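PDB 3A3J: PBP5 from Haemophilus influenzae, which removes C-terminal D-alanyl residues from sugar-peptide precursors of the bacterial cell wall, acting as a D-alanyl-D-alanine carboxypeptidase. Local coordinates for residues E120-Y125 with T134-P139. Residues are numbered along the deposited sequence; the frame is centred on the assembly and turned at random.
Sequences ETMNKY and TNFTTP
Asn123, on one turn of helix 115-128, faces Phe136 in the extended loop that follows the helix, and the CA atoms of the two residues lie 6.4 Å apart. The contact illustrates how a side-chain amide can read a peptide backbone. Asn123 OD1 accepts the Phe136 N-H at 3.1 Å, while Asn123 ND2 donates to Phe136 O at 3.0 Å. Both bonds are nearly straight, and each carbonyl oxygen is met in its plane, on a lone pair. Gripped at both ends, the amide is fixed in its rotation and leaves neither backbone group of Phe136 without a partner. The Asn135 amide lies nearly parallel to that of Asn123 (planes 14° apart), but Asn135 ND2 is hydrogen-bonded to Asn146 O.

Met122 supplies the apolar half. A bend at chi3 (86°) brings Met122 CE over one face of the Phe136 ring, off-centre, 3.8 Å from Phe136 CG, in a CH-pi contact. The sulfur stands oblique to the same ring in a Met-aromatic contact, and Met122 SD also rests 3.9 Å from Pro139 CA. Met122 also touches Thr38 and Thr42 of helix 38-51, and Thr42 OG1 is hydrogen-bonded to Pro139 O.

A side-chain amide that pairs with the N-H and C=O of one residue stands in for the edge of a neighbouring strand; here it ties the loop to the helix. In this beta-lactamase-like carboxypeptidase domain it joins helix 115-128 to a loop whose Pro139 side chain comes within about 7 Å of that of Lys39, the probable proton acceptor of the active site.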
ATOM      1  N   GLU A 120      -6.812   3.251  18.015  1.00 31.80           N
ATOM      2  CA  GLU A 120      -5.681   2.571  18.595  1.00 32.12           C
ATOM      3  C   GLU A 120      -5.368   1.345  17.736  1.00 31.65           C
ATOM      4  O   GLU A 120      -4.207   0.972  17.608  1.00 32.53           O
ATOM      5  CB  GLU A 120      -5.992   2.205  20.053  1.00 32.12           C
ATOM      6  CG  GLU A 120      -4.791   2.129  20.856  1.00 37.18           C
ATOM      7  CD  GLU A 120      -3.821   3.289  20.574  1.00 44.54           C
ATOM      8  OE1 GLU A 120      -4.222   4.482  20.528  1.00 47.63           O
ATOM      9  OE2 GLU A 120      -2.626   2.987  20.445  1.00 47.88           O
ATOM     10  N   THR A 121      -6.411   0.720  17.180  1.00 31.36           N
ATOM     11  CA  THR A 121      -6.243  -0.304  16.164  1.00 32.11           C
ATOM     12  C   THR A 121      -5.530   0.221  14.895  1.00 31.88           C
ATOM     13  O   THR A 121      -4.730  -0.513  14.272  1.00 33.67           O
ATOM     14  CB  THR A 121      -7.571  -0.891  15.801  1.00 32.32           C
ATOM     15  OG1 THR A 121      -8.086  -1.529  16.955  1.00 35.93           O
ATOM     16  CG2 THR A 121      -7.445  -1.995  14.726  1.00 32.08           C
ATOM     17  N   MET A 122      -5.791   1.474  14.542  1.00 29.54           N
ATOM     18  CA  MET A 122      -5.177   2.108  13.412  1.00 28.61           C
ATOM     19  C   MET A 122      -3.715   2.136  13.732  1.00 29.20           C
ATOM     20  O   MET A 122      -2.875   1.876  12.864  1.00 27.98           O
ATOM     21  CB  MET A 122      -5.685   3.585  13.203  1.00 27.23           C
ATOM     22  CG  MET A 122      -7.139   3.696  12.681  1.00 24.33           C
ATOM     23  SD  MET A 122      -7.627   5.446  12.725  1.00 27.62           S
ATOM     24  CE  MET A 122      -7.004   6.043  11.110  1.00 20.68           C
ATOM     25  N   ASN A 123      -3.406   2.484  14.989  1.00 29.79           N
ATOM     26  CA  ASN A 123      -1.996   2.648  15.375  1.00 29.63           C
ATOM     27  C   ASN A 123      -1.357   1.279  15.596  1.00 28.99           C
ATOM     28  O   ASN A 123      -0.206   1.135  15.390  1.00 28.34           O
ATOM     29  CB  ASN A 123      -1.782   3.563  16.552  1.00 28.60           C
ATOM     30  CG  ASN A 123      -2.042   5.027  16.197  1.00 31.28           C
ATOM     31  OD1 ASN A 123      -1.737   5.455  15.094  1.00 30.17           O
ATOM     32  ND2 ASN A 123      -2.607   5.803  17.141  1.00 28.35           N
ATOM     33  N   LYS A 124      -2.154   0.281  15.937  1.00 30.51           N
ATOM     34  CA  LYS A 124      -1.654  -1.081  15.968  1.00 31.88           C
ATOM     35  C   LYS A 124      -1.024  -1.316  14.590  1.00 32.46           C
ATOM     36  O   LYS A 124       0.126  -1.720  14.511  1.00 33.13           O
ATOM     37  CB  LYS A 124      -2.766  -2.122  16.241  1.00 31.45           C
ATOM     38  CG  LYS A 124      -2.264  -3.594  16.318  1.00 34.37           C
ATOM     39  CD  LYS A 124      -3.366  -4.690  16.376  1.00 36.84           C
ATOM     40  CE  LYS A 124      -4.178  -4.822  15.141  1.00 41.26           C
ATOM     41  NZ  LYS A 124      -5.368  -5.757  15.343  1.00 40.43           N
ATOM     42  N   TYR A 125      -1.789  -1.064  13.505  1.00 31.32           N
ATOM     43  CA  TYR A 125      -1.353  -1.467  12.155  1.00 28.72           C
ATOM     44  C   TYR A 125      -0.168  -0.623  11.706  1.00 26.64           C
ATOM     45  O   TYR A 125       0.638  -1.040  10.895  1.00 27.06           O
ATOM     46  CB  TYR A 125      -2.496  -1.382  11.186  1.00 28.10           C
ATOM     47  CG  TYR A 125      -3.490  -2.508  11.334  1.00 29.00           C
ATOM     48  CD1 TYR A 125      -3.090  -3.845  11.255  1.00 28.42           C
ATOM     49  CD2 TYR A 125      -4.811  -2.242  11.584  1.00 27.26           C
ATOM     50  CE1 TYR A 125      -3.989  -4.863  11.364  1.00 27.68           C
ATOM     51  CE2 TYR A 125      -5.705  -3.261  11.723  1.00 28.56           C
ATOM     52  CZ  TYR A 125      -5.294  -4.552  11.631  1.00 28.27           C
ATOM     53  OH  TYR A 125      -6.233  -5.552  11.726  1.00 36.84           O
ATOM     54  N   THR A 134       4.393   7.764  10.951  1.00 30.21           N
ATOM     55  CA  THR A 134       2.984   7.912  10.989  1.00 30.09           C
ATOM     56  C   THR A 134       2.372   7.847  12.382  1.00 30.26           C
ATOM     57  O   THR A 134       2.717   6.943  13.163  1.00 29.21           O
ATOM     58  CB  THR A 134       2.380   6.805  10.143  1.00 30.19           C
ATOM     59  OG1 THR A 134       2.916   6.943   8.826  1.00 32.70           O
ATOM     60  CG2 THR A 134       0.856   6.959  10.051  1.00 31.42           C
ATOM     61  N   ASN A 135       1.420   8.748  12.698  1.00 29.21           N
ATOM     62  CA  ASN A 135       0.617   8.563  13.912  1.00 29.50           C
ATOM     63  C   ASN A 135      -0.803   9.120  13.734  1.00 29.46           C
ATOM     64  O   ASN A 135      -0.971  10.257  13.362  1.00 28.89           O
ATOM     65  CB  ASN A 135       1.257   9.288  15.121  1.00 29.94           C
ATOM     66  CG  ASN A 135       0.480   9.045  16.400  1.00 30.83           C
ATOM     67  OD1 ASN A 135       0.432   7.936  16.855  1.00 30.43           O
ATOM     68  ND2 ASN A 135      -0.211  10.035  16.897  1.00 34.01           N
ATOM     69  N   PHE A 136      -1.808   8.324  14.035  1.00 29.91           N
ATOM     70  CA  PHE A 136      -3.187   8.771  13.860  1.00 30.19           C
ATOM     71  C   PHE A 136      -3.807   9.154  15.197  1.00 31.22           C
ATOM     72  O   PHE A 136      -3.579   8.502  16.229  1.00 31.16           O
ATOM     73  CB  PHE A 136      -4.013   7.686  13.186  1.00 28.53           C
ATOM     74  CG  PHE A 136      -3.517   7.325  11.822  1.00 28.35           C
ATOM     75  CD1 PHE A 136      -3.575   8.257  10.775  1.00 29.86           C
ATOM     76  CD2 PHE A 136      -2.935   6.093  11.578  1.00 26.58           C
ATOM     77  CE1 PHE A 136      -3.106   7.942   9.505  1.00 29.42           C
ATOM     78  CE2 PHE A 136      -2.433   5.792  10.274  1.00 28.26           C
ATOM     79  CZ  PHE A 136      -2.532   6.699   9.262  1.00 27.73           C
ATOM     80  N   THR A 137      -4.635  10.188  15.156  1.00 32.00           N
ATOM     81  CA  THR A 137      -5.440  10.578  16.318  1.00 31.63           C
ATOM     82  C   THR A 137      -6.946  10.530  16.016  1.00 31.02           C
ATOM     83  O   THR A 137      -7.704  10.768  16.902  1.00 31.83           O
ATOM     84  CB  THR A 137      -5.117  12.002  16.758  1.00 31.89           C
ATOM     85  OG1 THR A 137      -5.324  12.876  15.650  1.00 35.37           O
ATOM     86  CG2 THR A 137      -3.635  12.191  17.317  1.00 29.84           C
ATOM     87  N   THR A 138      -7.380  10.201  14.782  1.00 30.65           N
ATOM     88  CA  THR A 138      -8.777  10.309  14.360  1.00 28.18           C
ATOM     89  C   THR A 138      -8.991   9.270  13.321  1.00 28.27           C
ATOM     90  O   THR A 138      -8.038   8.809  12.701  1.00 28.72           O
ATOM     91  CB  THR A 138      -9.066  11.671  13.644  1.00 29.99           C
ATOM     92  OG1 THR A 138      -8.280  11.767  12.425  1.00 28.08           O
ATOM     93  CG2 THR A 138      -8.781  12.884  14.554  1.00 25.07           C
ATOM     94  N   PRO A 139     -10.258   8.917  13.068  1.00 28.02           N
ATOM     95  CA  PRO A 139     -10.472   8.013  11.940  1.00 26.53           C
ATOM     96  C   PRO A 139     -10.679   8.767  10.574  1.00 27.13           C
ATOM     97  O   PRO A 139     -10.744   8.113   9.508  1.00 25.32           O
ATOM     98  CB  PRO A 139     -11.723   7.260  12.351  1.00 25.61           C
ATOM     99  CG  PRO A 139     -12.503   8.247  13.187  1.00 25.74           C
ATOM    100  CD  PRO A 139     -11.516   9.218  13.802  1.00 25.85           C
TER